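Local coordinates for probable chitinase (Chromobacterium violaceum, PDB 5JH8), which probably binds chitin and, as a family 18 glycoside hydrolase with a TIM-barrel fold, probably hydrolyses it, at residues 195-200 with 287-292; 258-263 with 268-273; 68-71 with 75-78. All blocks are in the same frame, centred on the assembly; numbering follows the deposited sequence. Where two conformers were deposited one is given.

Contact 1 (195-200 with 287-292)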
ATOM      1  N   TRP A 195       4.747  14.439   6.703  1.00  9.21           N
ATOM      2  CA  TRP A 195       4.206  13.279   7.404  1.00  8.45           C
ATOM      3  C   TRP A 195       4.932  11.999   7.002  1.00  8.09           C
ATOM      4  O   TRP A 195       5.289  11.181   7.859  1.00  8.41           O
ATOM      5  CB  TRP A 195       2.713  13.226   7.071  1.00  8.88           C
ATOM      6  CG  TRP A 195       1.952  12.029   7.482  1.00  8.35           C
ATOM      7  CD1 TRP A 195       1.439  11.780   8.721  1.00  9.20           C
ATOM      8  CD2 TRP A 195       1.519  10.940   6.646  1.00  8.13           C
ATOM      9  NE1 TRP A 195       0.729  10.603   8.721  1.00  9.23           N
ATOM     10  CE2 TRP A 195       0.773  10.061   7.459  1.00  8.08           C
ATOM     11  CE3 TRP A 195       1.689  10.627   5.290  1.00  7.74           C
ATOM     12  CZ2 TRP A 195       0.196   8.884   6.957  1.00  8.53           C
ATOM     13  CZ3 TRP A 195       1.114   9.469   4.798  1.00  7.56           C
ATOM     14  CH2 TRP A 195       0.373   8.611   5.629  1.00  7.82           C
HETATM   15  N   MSE A 196       5.157  11.805   5.701  1.00  8.03           N
HETATM   16  CA  MSE A 196       5.861  10.636   5.197  1.00  8.35           C
HETATM   17  C   MSE A 196       7.255  10.558   5.792  1.00  8.15           C
HETATM   18  O   MSE A 196       7.677   9.484   6.190  1.00  8.70           O
HETATM   19  CB  MSE A 196       5.924  10.662   3.663  1.00  8.12           C
HETATM   20  CG  MSE A 196       6.622   9.453   3.081  1.00  7.30           C
HETATM   21 SE   MSE A 196       6.652   9.495   1.128  1.00  7.91          SE
HETATM   22  CE  MSE A 196       4.741   9.504   0.778  1.00  7.86           C
ATOM     23  N   GLU A 197       7.977  11.682   5.818  1.00  8.82           N
ATOM     24  CA  GLU A 197       9.328  11.677   6.369  1.00  9.82           C
ATOM     25  C   GLU A 197       9.310  11.387   7.863  1.00  9.38           C
ATOM     26  O   GLU A 197      10.171  10.653   8.368  1.00 10.35           O
ATOM     27  CB  GLU A 197      10.026  12.992   6.063  1.00 11.95           C
ATOM     28  CG  GLU A 197      10.410  13.093   4.592  1.00 15.63           C
ATOM     29  CD  GLU A 197      10.900  14.459   4.179  1.00 21.69           C
ATOM     30  OE1 GLU A 197      11.387  15.211   5.049  1.00 23.28           O
ATOM     31  OE2 GLU A 197      10.793  14.780   2.972  1.00 24.71           O
ATOM     32  N   ASP A 198       8.339  11.945   8.595  1.00  9.54           N
ATOM     33  CA  ASP A 198       8.212  11.579  10.000  1.00  9.65           C
ATOM     34  C   ASP A 198       7.970  10.085  10.145  1.00  9.49           C
ATOM     35  O   ASP A 198       8.534   9.433  11.029  1.00  9.84           O
ATOM     36  CB  ASP A 198       7.062  12.332  10.670  1.00 10.13           C
ATOM     37  CG  ASP A 198       7.332  13.812  10.857  1.00 13.18           C
ATOM     38  OD1 ASP A 198       8.498  14.249  10.784  1.00 14.30           O
ATOM     39  OD2 ASP A 198       6.368  14.553  11.133  1.00 14.51           O
ATOM     40  N   ASP A 199       7.105   9.531   9.292  1.00  8.78           N
ATOM     41  CA  ASP A 199       6.807   8.108   9.372  1.00  8.46           C
ATOM     42  C   ASP A 199       8.034   7.263   9.044  1.00  8.33           C
ATOM     43  O   ASP A 199       8.287   6.243   9.698  1.00  9.13           O
ATOM     44  CB  ASP A 199       5.697   7.746   8.383  1.00  8.56           C
ATOM     45  CG  ASP A 199       4.392   8.480   8.595  1.00  9.28           C
ATOM     46  OD1 ASP A 199       4.088   8.929   9.712  1.00 10.48           O
ATOM     47  OD2 ASP A 199       3.634   8.530   7.581  1.00 10.74           O
ATOM     48  N   LEU A 200       8.803   7.669   8.025  1.00  8.54           N
ATOM     49  CA  LEU A 200      10.002   6.931   7.635  1.00  8.91           C
ATOM     50  C   LEU A 200      11.101   7.058   8.680  1.00  9.39           C
ATOM     51  O   LEU A 200      11.801   6.081   8.957  1.00  9.82           O
ATOM     52  CB  LEU A 200      10.477   7.394   6.265  1.00  9.24           C
ATOM     53  CG  LEU A 200       9.567   6.988   5.097  1.00  9.26           C
ATOM     54  CD1 LEU A 200      10.066   7.649   3.826  1.00  9.66           C
ATOM     55  CD2 LEU A 200       9.511   5.487   4.913  1.00 10.11           C
ATOM     56  N   ASN A 287      16.407   6.771  -1.958  1.00 10.12           N
ATOM     57  CA  ASN A 287      17.838   7.011  -1.875  1.00 11.35           C
ATOM     58  C   ASN A 287      18.195   7.851  -0.675  1.00 11.43           C
ATOM     59  O   ASN A 287      19.265   7.657  -0.091  1.00 13.37           O
ATOM     60  CB  ASN A 287      18.316   7.691  -3.143  1.00 14.45           C
ATOM     61  CG  ASN A 287      18.089   6.830  -4.341  1.00 17.67           C
ATOM     62  OD1 ASN A 287      18.302   5.615  -4.277  1.00 17.13           O
ATOM     63  ND2 ASN A 287      17.612   7.429  -5.430  1.00 19.73           N
ATOM     64  N   ALA A 288      17.316   8.775  -0.285  1.00 11.75           N
ATOM     65  CA  ALA A 288      17.619   9.630   0.851  1.00 12.92           C
ATOM     66  C   ALA A 288      17.739   8.826   2.141  1.00 13.26           C
ATOM     67  O   ALA A 288      18.558   9.160   3.005  1.00 14.82           O
ATOM     68  CB  ALA A 288      16.569  10.728   0.990  1.00 14.03           C
ATOM     69  N   TYR A 289      16.908   7.783   2.303  1.00 12.03           N
ATOM     70  CA  TYR A 289      16.874   6.975   3.521  1.00 11.30           C
ATOM     71  C   TYR A 289      17.586   5.632   3.397  1.00 11.79           C
ATOM     72  O   TYR A 289      17.748   4.951   4.413  1.00 14.20           O
ATOM     73  CB  TYR A 289      15.430   6.680   3.942  1.00 12.37           C
ATOM     74  CG  TYR A 289      14.686   7.817   4.603  1.00 13.08           C
ATOM     75  CD1 TYR A 289      14.056   8.796   3.850  1.00 13.30           C
ATOM     76  CD2 TYR A 289      14.589   7.895   5.982  1.00 13.46           C
ATOM     77  CE1 TYR A 289      13.356   9.816   4.452  1.00 14.53           C
ATOM     78  CE2 TYR A 289      13.901   8.918   6.591  1.00 13.87           C
ATOM     79  CZ  TYR A 289      13.285   9.878   5.822  1.00 14.70           C
ATOM     80  OH  TYR A 289      12.583  10.896   6.401  1.00 16.27           O
ATOM     81  N   GLY A 290      17.999   5.223   2.203  1.00 10.86           N
ATOM     82  CA  GLY A 290      18.472   3.864   2.037  1.00 10.31           C
ATOM     83  C   GLY A 290      17.376   2.826   2.122  1.00  9.09           C
ATOM     84  O   GLY A 290      17.606   1.722   2.630  1.00  9.63           O
ATOM     85  N   LEU A 291      16.169   3.160   1.670  1.00  8.53           N
ATOM     86  CA  LEU A 291      15.069   2.222   1.736  1.00  8.20           C
ATOM     87  C   LEU A 291      15.315   1.044   0.796  1.00  8.07           C
ATOM     88  O   LEU A 291      16.086   1.118  -0.168  1.00  8.91           O
ATOM     89  CB  LEU A 291      13.752   2.885   1.334  1.00  8.10           C
ATOM     90  CG  LEU A 291      13.349   4.140   2.114  1.00  8.30           C
ATOM     91  CD1 LEU A 291      11.969   4.597   1.664  1.00  8.19           C
ATOM     92  CD2 LEU A 291      13.371   3.908   3.613  1.00  8.44           C
ATOM     93  N   GLY A 292      14.602  -0.047   1.062  1.00  8.52           N
ATOM     94  CA  GLY A 292      14.592  -1.178   0.158  1.00  8.87           C
ATOM     95  C   GLY A 292      13.913  -0.907  -1.158  1.00  8.15           C
ATOM     96  O   GLY A 292      14.118  -1.668  -2.110  1.00  8.86           O
TER
HETATM   97  O   HOH W   1      13.888  13.522   5.503  1.00 43.84           O
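Tyr289 lays its ring against Leu200 of the neighbouring helix. Leu200 CB sits over one face of the ring, 3.9 Å from its centroid and 20° off the ring normal, a CH-pi contact. Leu200 CD1 follows along the same ring, 4.0 Å from Tyr289 CE1. The phenol end runs on to Glu197. Tyr289 OH lies 3.3 Å from Glu197 CB, where the two side chains cross at about a right angle. Its hydrogen-bond partner in the protein is Asp201 OD1, one residue beyond the 195-200 segment. A water joins in: it donates to Tyr289 OH at 3.1 Å and makes a weak bond to Glu197 OE1. Helix 276-289 stops here. Gly290 is the first residue to leave helical geometry, with a positive phi of 71°, and it turns the chain. Leu291 then points back at helix 193-206. Its CD1 meets Leu200 CD2 at 4.2 Å, and the two side chains cross at about a right angle. Leu291 also rests on Ile212 and Asn214 of strand 212-222, and Leu200 shares Asn214. The contact thus joins two helices of the barrel's outer layer just before strand 293-297 begins. Apolar carbon fills the inner part. The one polar group of the tyrosine lies toward the water, where Asp201 and solvent can satisfy its hydroxyl.

Contact 2 (258-263 with 268-273)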
ATOM      1  N   THR A 258      -2.972  20.914  -4.626  1.00  9.84           N
ATOM      2  CA  THR A 258      -4.348  21.147  -4.208  1.00  9.37           C
ATOM      3  C   THR A 258      -5.036  22.110  -5.162  1.00  9.61           C
ATOM      4  O   THR A 258      -4.407  22.975  -5.771  1.00 10.18           O
ATOM      5  CB  THR A 258      -4.420  21.628  -2.750  1.00  9.57           C
ATOM      6  OG1 THR A 258      -5.785  21.677  -2.314  1.00  9.49           O
ATOM      7  CG2 THR A 258      -3.805  22.986  -2.561  1.00 10.57           C
ATOM      8  N   PHE A 259      -6.349  21.962  -5.285  1.00  9.83           N
ATOM      9  CA  PHE A 259      -7.153  22.937  -6.003  1.00 11.08           C
ATOM     10  C   PHE A 259      -8.577  22.857  -5.501  1.00 11.38           C
ATOM     11  O   PHE A 259      -8.974  21.893  -4.847  1.00 10.88           O
ATOM     12  CB  PHE A 259      -7.080  22.791  -7.532  1.00 11.02           C
ATOM     13  CG  PHE A 259      -7.489  21.443  -8.072  1.00 11.10           C
ATOM     14  CD1 PHE A 259      -6.562  20.416  -8.177  1.00 11.90           C
ATOM     15  CD2 PHE A 259      -8.775  21.223  -8.559  1.00 11.25           C
ATOM     16  CE1 PHE A 259      -6.916  19.203  -8.700  1.00 12.25           C
ATOM     17  CE2 PHE A 259      -9.121  19.991  -9.097  1.00 12.45           C
ATOM     18  CZ  PHE A 259      -8.181  18.998  -9.167  1.00 12.65           C
ATOM     19  N   ASN A 260      -9.330  23.906  -5.801  1.00 13.24           N
ATOM     20  CA  ASN A 260     -10.730  23.975  -5.465  1.00 14.13           C
ATOM     21  C   ASN A 260     -11.532  24.246  -6.722  1.00 14.39           C
ATOM     22  O   ASN A 260     -11.010  24.707  -7.743  1.00 15.57           O
ATOM     23  CB  ASN A 260     -11.013  25.119  -4.495  1.00 16.27           C
ATOM     24  CG  ASN A 260     -10.310  24.944  -3.190  1.00 18.07           C
ATOM     25  OD1 ASN A 260     -10.799  24.262  -2.283  1.00 20.35           O
ATOM     26  ND2 ASN A 260      -9.146  25.572  -3.071  1.00 20.31           N
ATOM     27  N   TYR A 261     -12.828  23.979  -6.614  1.00 14.07           N
ATOM     28  CA  TYR A 261     -13.735  24.334  -7.688  1.00 15.06           C
ATOM     29  C   TYR A 261     -15.153  24.405  -7.145  1.00 15.42           C
ATOM     30  O   TYR A 261     -15.473  23.815  -6.109  1.00 15.23           O
ATOM     31  CB  TYR A 261     -13.616  23.354  -8.853  1.00 15.59           C
ATOM     32  CG  TYR A 261     -14.047  21.921  -8.583  1.00 14.67           C
ATOM     33  CD1 TYR A 261     -15.362  21.540  -8.757  1.00 14.26           C
ATOM     34  CD2 TYR A 261     -13.135  20.944  -8.198  1.00 12.88           C
ATOM     35  CE1 TYR A 261     -15.768  20.234  -8.554  1.00 13.67           C
ATOM     36  CE2 TYR A 261     -13.532  19.628  -7.998  1.00 12.90           C
ATOM     37  CZ  TYR A 261     -14.855  19.285  -8.175  1.00 13.43           C
ATOM     38  OH  TYR A 261     -15.267  17.996  -7.987  1.00 13.66           O
ATOM     39  N   GLY A 262     -15.999  25.159  -7.845  1.00 16.45           N
ATOM     40  CA  GLY A 262     -17.400  25.255  -7.510  1.00 18.09           C
ATOM     41  C   GLY A 262     -18.208  24.343  -8.405  1.00 19.41           C
ATOM     42  O   GLY A 262     -18.218  24.506  -9.628  1.00 20.06           O
ATOM     43  N   ALA A 263     -18.873  23.364  -7.794  1.00 19.71           N
ATOM     44  CA  ALA A 263     -19.686  22.411  -8.530  1.00 20.47           C
ATOM     45  C   ALA A 263     -21.062  23.006  -8.822  1.00 21.44           C
ATOM     46  O   ALA A 263     -21.494  23.977  -8.199  1.00 21.26           O
ATOM     47  CB  ALA A 263     -19.843  21.115  -7.735  1.00 20.45           C
ATOM     48  N   ARG A 268     -18.440  23.862  -2.751  1.00 17.22           N
ATOM     49  CA  ARG A 268     -17.055  24.194  -3.054  1.00 16.93           C
ATOM     50  C   ARG A 268     -16.194  22.992  -2.704  1.00 15.17           C
ATOM     51  O   ARG A 268     -15.999  22.681  -1.521  1.00 15.79           O
ATOM     52  CB  ARG A 268     -16.583  25.426  -2.292  1.00 18.81           C
ATOM     53  CG  ARG A 268     -15.144  25.792  -2.649  1.00 21.79           C
ATOM     54  CD  ARG A 268     -14.720  27.134  -2.091  1.00 24.25           C
ATOM     55  NE  ARG A 268     -13.335  27.461  -2.441  1.00 26.15           N
ATOM     56  CZ  ARG A 268     -12.288  27.291  -1.637  1.00 27.76           C
ATOM     57  NH1 ARG A 268     -12.442  26.789  -0.414  1.00 28.12           N
ATOM     58  NH2 ARG A 268     -11.075  27.630  -2.059  1.00 28.43           N
ATOM     59  N   HIS A 269     -15.668  22.332  -3.734  1.00 13.37           N
ATOM     60  CA  HIS A 269     -14.844  21.145  -3.567  1.00 11.55           C
ATOM     61  C   HIS A 269     -13.394  21.509  -3.303  1.00 10.57           C
ATOM     62  O   HIS A 269     -12.919  22.582  -3.696  1.00 11.90           O
ATOM     63  CB  HIS A 269     -14.922  20.291  -4.829  1.00 11.20           C
ATOM     64  CG  HIS A 269     -16.195  19.523  -4.951  1.00 11.99           C
ATOM     65  ND1 HIS A 269     -16.231  18.150  -5.071  1.00 12.06           N
ATOM     66  CD2 HIS A 269     -17.483  19.935  -4.952  1.00 13.27           C
ATOM     67  CE1 HIS A 269     -17.488  17.753  -5.160  1.00 13.12           C
ATOM     68  NE2 HIS A 269     -18.267  18.817  -5.084  1.00 13.45           N
ATOM     69  N   THR A 270     -12.694  20.588  -2.642  1.00 10.05           N
ATOM     70  CA  THR A 270     -11.269  20.690  -2.393  1.00 10.24           C
ATOM     71  C   THR A 270     -10.640  19.366  -2.801  1.00  9.24           C
ATOM     72  O   THR A 270     -11.082  18.307  -2.345  1.00  9.28           O
ATOM     73  CB  THR A 270     -11.000  20.897  -0.900  1.00 11.21           C
ATOM     74  OG1 THR A 270     -11.661  22.072  -0.447  1.00 14.39           O
ATOM     75  CG2 THR A 270      -9.559  21.094  -0.617  1.00 11.77           C
ATOM     76  N   VAL A 271      -9.629  19.425  -3.662  1.00  8.50           N
ATOM     77  CA  VAL A 271      -8.883  18.249  -4.078  1.00  7.96           C
ATOM     78  C   VAL A 271      -7.476  18.348  -3.525  1.00  7.68           C
ATOM     79  O   VAL A 271      -6.858  19.409  -3.575  1.00  8.32           O
ATOM     80  CB  VAL A 271      -8.827  18.158  -5.620  1.00  9.87           C
ATOM     81  CG1 VAL A 271      -7.917  17.010  -6.082  1.00 10.66           C
ATOM     82  CG2 VAL A 271     -10.228  18.022  -6.195  1.00 10.89           C
ATOM     83  N   TRP A 272      -6.966  17.234  -3.022  1.00  7.05           N
ATOM     84  CA  TRP A 272      -5.548  17.063  -2.724  1.00  7.36           C
ATOM     85  C   TRP A 272      -5.056  15.831  -3.470  1.00  7.00           C
ATOM     86  O   TRP A 272      -5.676  14.764  -3.373  1.00  7.51           O
ATOM     87  CB  TRP A 272      -5.299  16.886  -1.230  1.00  8.06           C
ATOM     88  CG  TRP A 272      -5.385  18.157  -0.454  1.00  8.14           C
ATOM     89  CD1 TRP A 272      -6.497  18.671   0.145  1.00  9.10           C
ATOM     90  CD2 TRP A 272      -4.320  19.073  -0.176  1.00  8.57           C
ATOM     91  NE1 TRP A 272      -6.191  19.844   0.793  1.00 10.22           N
ATOM     92  CE2 TRP A 272      -4.861  20.116   0.604  1.00 10.34           C
ATOM     93  CE3 TRP A 272      -2.972  19.118  -0.509  1.00  9.87           C
ATOM     94  CZ2 TRP A 272      -4.090  21.200   1.044  1.00 11.16           C
ATOM     95  CZ3 TRP A 272      -2.217  20.170  -0.077  1.00 11.22           C
ATOM     96  CH2 TRP A 272      -2.767  21.198   0.700  1.00 11.45           C
ATOM     97  N   THR A 273      -3.960  15.975  -4.219  1.00  7.30           N
ATOM     98  CA  THR A 273      -3.433  14.875  -5.005  1.00  7.65           C
ATOM     99  C   THR A 273      -1.944  15.110  -5.242  1.00  6.93           C
ATOM    100  O   THR A 273      -1.301  15.944  -4.586  1.00  8.03           O
ATOM    101  CB  THR A 273      -4.254  14.676  -6.285  1.00  8.21           C
ATOM    102  OG1 THR A 273      -3.867  13.437  -6.878  1.00  9.07           O
ATOM    103  CG2 THR A 273      -4.082  15.836  -7.244  1.00  9.48           C
TER
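Thr258 packs over one face of the Trp272 indole, a CH-pi contact through CB. That atom is 3.5 Å from the centroid of the six-membered ring and only 5° off the ring normal. The Thr258 hydroxyl donates to Val271 O at 2.8 Å; a chi1 of -172° swings OG1 away from its own N and toward the partner strand. Phe259 N also donates to Val271 O, at 3.1 Å, so two donors grip this oxygen from opposite faces of its plane. The other sheet face is packed by Phe259, Val271, Tyr261 and His269. Val271 CB sits over the Phe259 ring, 3.8 Å from its centroid. His269 CB sits in the same way over the Tyr261 ring, at 3.6 Å. The Tyr261 and His269 rings are near parallel (19°) but offset, with little overlap.

These pairs belong to an antiparallel beta hairpin, strands 256-262 and 268-273. Phe259 with Val271 and Tyr261 with His269 are its hydrogen-bonded pairs. Val271 N donates to Phe259 O at 2.8 Å. Between them, Asn260 and Thr270 form a non-hydrogen-bonded pair. Asn260 and Arg268 lie on the same sheet face as Thr258 and Trp272.

Further out, Asp222 orders the tyrosine and histidine with its two carboxylate oxygens. OD2 hydrogen-bonds to Tyr261 OH and OD1 to His269 ND1. Tyr244 stacks on the Tyr261 ring, and Leu240 and Ile241 of helix 237-244 pack on Phe259. Beside the Thr258 and Trp272 pair, Arg249 of strand 249-251 touches both side chains.

Contact 3 (68-71 with 75-78)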
ATOM      1  N   SER A  68      -5.595 -10.672   2.539  0.55  7.06           N
ATOM      2  CA  SER A  68      -6.204  -9.715   3.444  0.55  7.42           C
ATOM      3  C   SER A  68      -7.155 -10.402   4.421  0.55  7.92           C
ATOM      4  O   SER A  68      -7.740 -11.456   4.136  0.55  8.97           O
ATOM      5  CB  SER A  68      -6.957  -8.640   2.646  0.55  8.90           C
ATOM      6  OG  SER A  68      -6.077  -7.953   1.761  0.55 10.65           O
ATOM      7  N   ASN A  69      -7.335  -9.756   5.578  1.00  8.37           N
ATOM      8  CA  ASN A  69      -8.294 -10.191   6.589  1.00  8.41           C
ATOM      9  C   ASN A  69      -9.632  -9.488   6.379  1.00  9.44           C
ATOM     10  O   ASN A  69     -10.090  -8.711   7.206  1.00 10.59           O
ATOM     11  CB  ASN A  69      -7.768  -9.905   7.992  1.00  8.47           C
ATOM     12  CG  ASN A  69      -7.513  -8.426   8.223  1.00  8.45           C
ATOM     13  OD1 ASN A  69      -6.952  -7.749   7.377  1.00  8.58           O
ATOM     14  ND2 ASN A  69      -7.897  -7.926   9.392  1.00  9.53           N
ATOM     15  N   VAL A  70     -10.232  -9.758   5.231  1.00 11.34           N
ATOM     16  CA  VAL A  70     -11.513  -9.187   4.835  1.00 11.58           C
ATOM     17  C   VAL A  70     -12.541 -10.309   4.907  1.00 11.53           C
ATOM     18  O   VAL A  70     -12.294 -11.410   4.399  1.00 11.48           O
ATOM     19  CB  VAL A  70     -11.418  -8.573   3.422  1.00 12.71           C
ATOM     20  CG1 VAL A  70     -12.800  -8.261   2.887  1.00 13.84           C
ATOM     21  CG2 VAL A  70     -10.552  -7.307   3.448  1.00 13.60           C
ATOM     22  N   ASP A  71     -13.687 -10.029   5.537  1.00 12.45           N
ATOM     23  CA  ASP A  71     -14.715 -11.028   5.770  1.00 14.35           C
ATOM     24  C   ASP A  71     -15.686 -11.109   4.594  1.00 15.46           C
ATOM     25  O   ASP A  71     -15.523 -10.447   3.563  1.00 16.50           O
ATOM     26  CB  ASP A  71     -15.419 -10.753   7.096  1.00 16.62           C
ATOM     27  CG  ASP A  71     -16.246  -9.470   7.089  1.00 16.95           C
ATOM     28  OD1 ASP A  71     -16.604  -8.942   6.016  1.00 17.71           O
ATOM     29  OD2 ASP A  71     -16.573  -9.000   8.198  1.00 19.91           O
ATOM     30  N   ASN A  75     -15.650  -6.429   4.631  1.00 17.30           N
ATOM     31  CA  ASN A  75     -15.151  -5.553   5.684  1.00 16.08           C
ATOM     32  C   ASN A  75     -13.861  -6.077   6.288  1.00 12.62           C
ATOM     33  O   ASN A  75     -13.696  -7.284   6.483  1.00 13.45           O
ATOM     34  CB  ASN A  75     -16.160  -5.441   6.823  1.00 18.12           C
ATOM     35  CG  ASN A  75     -17.410  -4.711   6.418  1.00 21.63           C
ATOM     36  OD1 ASN A  75     -17.354  -3.723   5.688  1.00 22.97           O
ATOM     37  ND2 ASN A  75     -18.551  -5.200   6.879  1.00 22.80           N
ATOM     38  N   TRP A  76     -12.953  -5.157   6.603  1.00 11.87           N
ATOM     39  CA  TRP A  76     -11.792  -5.519   7.399  1.00 11.06           C
ATOM     40  C   TRP A  76     -12.256  -6.118   8.715  1.00 11.94           C
ATOM     41  O   TRP A  76     -13.182  -5.604   9.345  1.00 13.99           O
ATOM     42  CB  TRP A  76     -10.928  -4.289   7.680  1.00 10.97           C
ATOM     43  CG  TRP A  76     -10.287  -3.703   6.483  1.00 12.01           C
ATOM     44  CD1 TRP A  76     -10.601  -2.525   5.881  1.00 13.48           C
ATOM     45  CD2 TRP A  76      -9.199  -4.262   5.733  1.00 11.14           C
ATOM     46  NE1 TRP A  76      -9.779  -2.313   4.804  1.00 13.63           N
ATOM     47  CE2 TRP A  76      -8.906  -3.363   4.695  1.00 11.68           C
ATOM     48  CE3 TRP A  76      -8.444  -5.435   5.842  1.00 10.37           C
ATOM     49  CZ2 TRP A  76      -7.892  -3.596   3.779  1.00 11.66           C
ATOM     50  CZ3 TRP A  76      -7.418  -5.652   4.925  1.00 10.34           C
ATOM     51  CH2 TRP A  76      -7.169  -4.746   3.911  1.00 11.39           C
ATOM     52  N   SER A  77     -11.606  -7.202   9.134  1.00 11.54           N
ATOM     53  CA  SER A  77     -12.042  -7.958  10.303  1.00 12.14           C
ATOM     54  C   SER A  77     -10.923  -8.110  11.330  1.00 11.74           C
ATOM     55  O   SER A  77     -10.006  -8.923  11.153  1.00 11.43           O
ATOM     56  CB  SER A  77     -12.556  -9.321   9.879  1.00 13.26           C
ATOM     57  OG  SER A  77     -12.799 -10.112  11.020  1.00 14.50           O
ATOM     58  N   ALA A  78     -11.039  -7.371  12.432  1.00 11.67           N
ATOM     59  CA  ALA A  78     -10.135  -7.584  13.552  1.00 12.23           C
ATOM     60  C   ALA A  78     -10.241  -9.009  14.077  1.00 12.30           C
ATOM     61  O   ALA A  78      -9.239  -9.592  14.502  1.00 12.29           O
ATOM     62  CB  ALA A  78     -10.450  -6.589  14.671  1.00 12.36           C
TER
HETATM   63  O   HOH W   2     -18.917  -7.376   8.082  1.00 30.51           O
HETATM   64  O   HOH W   3     -15.594  -7.110   9.838  1.00 31.10           O
HETATM   65  O   HOH W   4     -15.365 -10.401  11.034  1.00 34.48           O
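Val70 and Trp76 meet at the tightly packed end of this contact. Val70 CG2 stands over one face of the indole, 3.9 Å from the centroid of the six-membered ring and set off from the ring centre. Asn69 comes to the edge of the same ring. Its OD1 is 3.2 Å from Trp76 CE3, and the amide plane is turned 45° from the ring. Ser68 CB adds a contact at Trp76 CZ3. Asn69 ties the two segments together twice. Its O accepts from Ser77 N at 2.9 Å. A chi1 of 60° tucks the amide back over its own backbone, so that ND2 can donate to Ser77 O. That donor stands well above the carbonyl plane. ND2 also hydrogen-bonds to Glu113 O, so two carbonyls hold the buried amide.

The other end is looser and wet. Asp71 N donates to Asn75 O at 2.9 Å, and Asn75 N answers to Asp71 OD1 at 3.0 Å, meeting it from above the carboxylate plane. OD1 also accepts from Asn73 N inside the turn. Asp71 OD2 is served by water instead. One water donates to it, though a link from that water to Asn75 ND2 is doubtful. A second, 2.7 Å from OD2, links it to Trp76 O. A third is weakly bound to OD2 and hydrogen-bonds with Ser77 OG. That hydroxyl also caps Ile80 N, which puts Ser77 at the N-cap of helix 78-85. The whole is a tight loop after barrel strand 63-68. It holds Trp76 at the mouth of the TIM barrel, where the indole touches the bound histidine beside Asp111 and Glu113, in a pocket probably used for sugar in this family.

In the fold
Contact 1 is in the barrel's helical layer, contact 3 in a loop at its mouth, and contact 2 in a hairpin inserted between strands 212-222 and 293-297. All three are partly buried. Contact 1 has buried leucines and a tyrosine hydroxyl bound to Asp201 and water. Contact 2 buries Phe259 and Val271 and combines strand pairing with CH-pi packing, though its centre is about 25 Å from the chain's centre. Contact 3 relies on backbone and amide hydrogen bonds, with water on its Asp71 side. It lies across the chain's centre from contact 1. Strand 268-273 of contact 2 is followed by helix 276-289 of contact 1, yet their nearest atoms are about 10 Å apart.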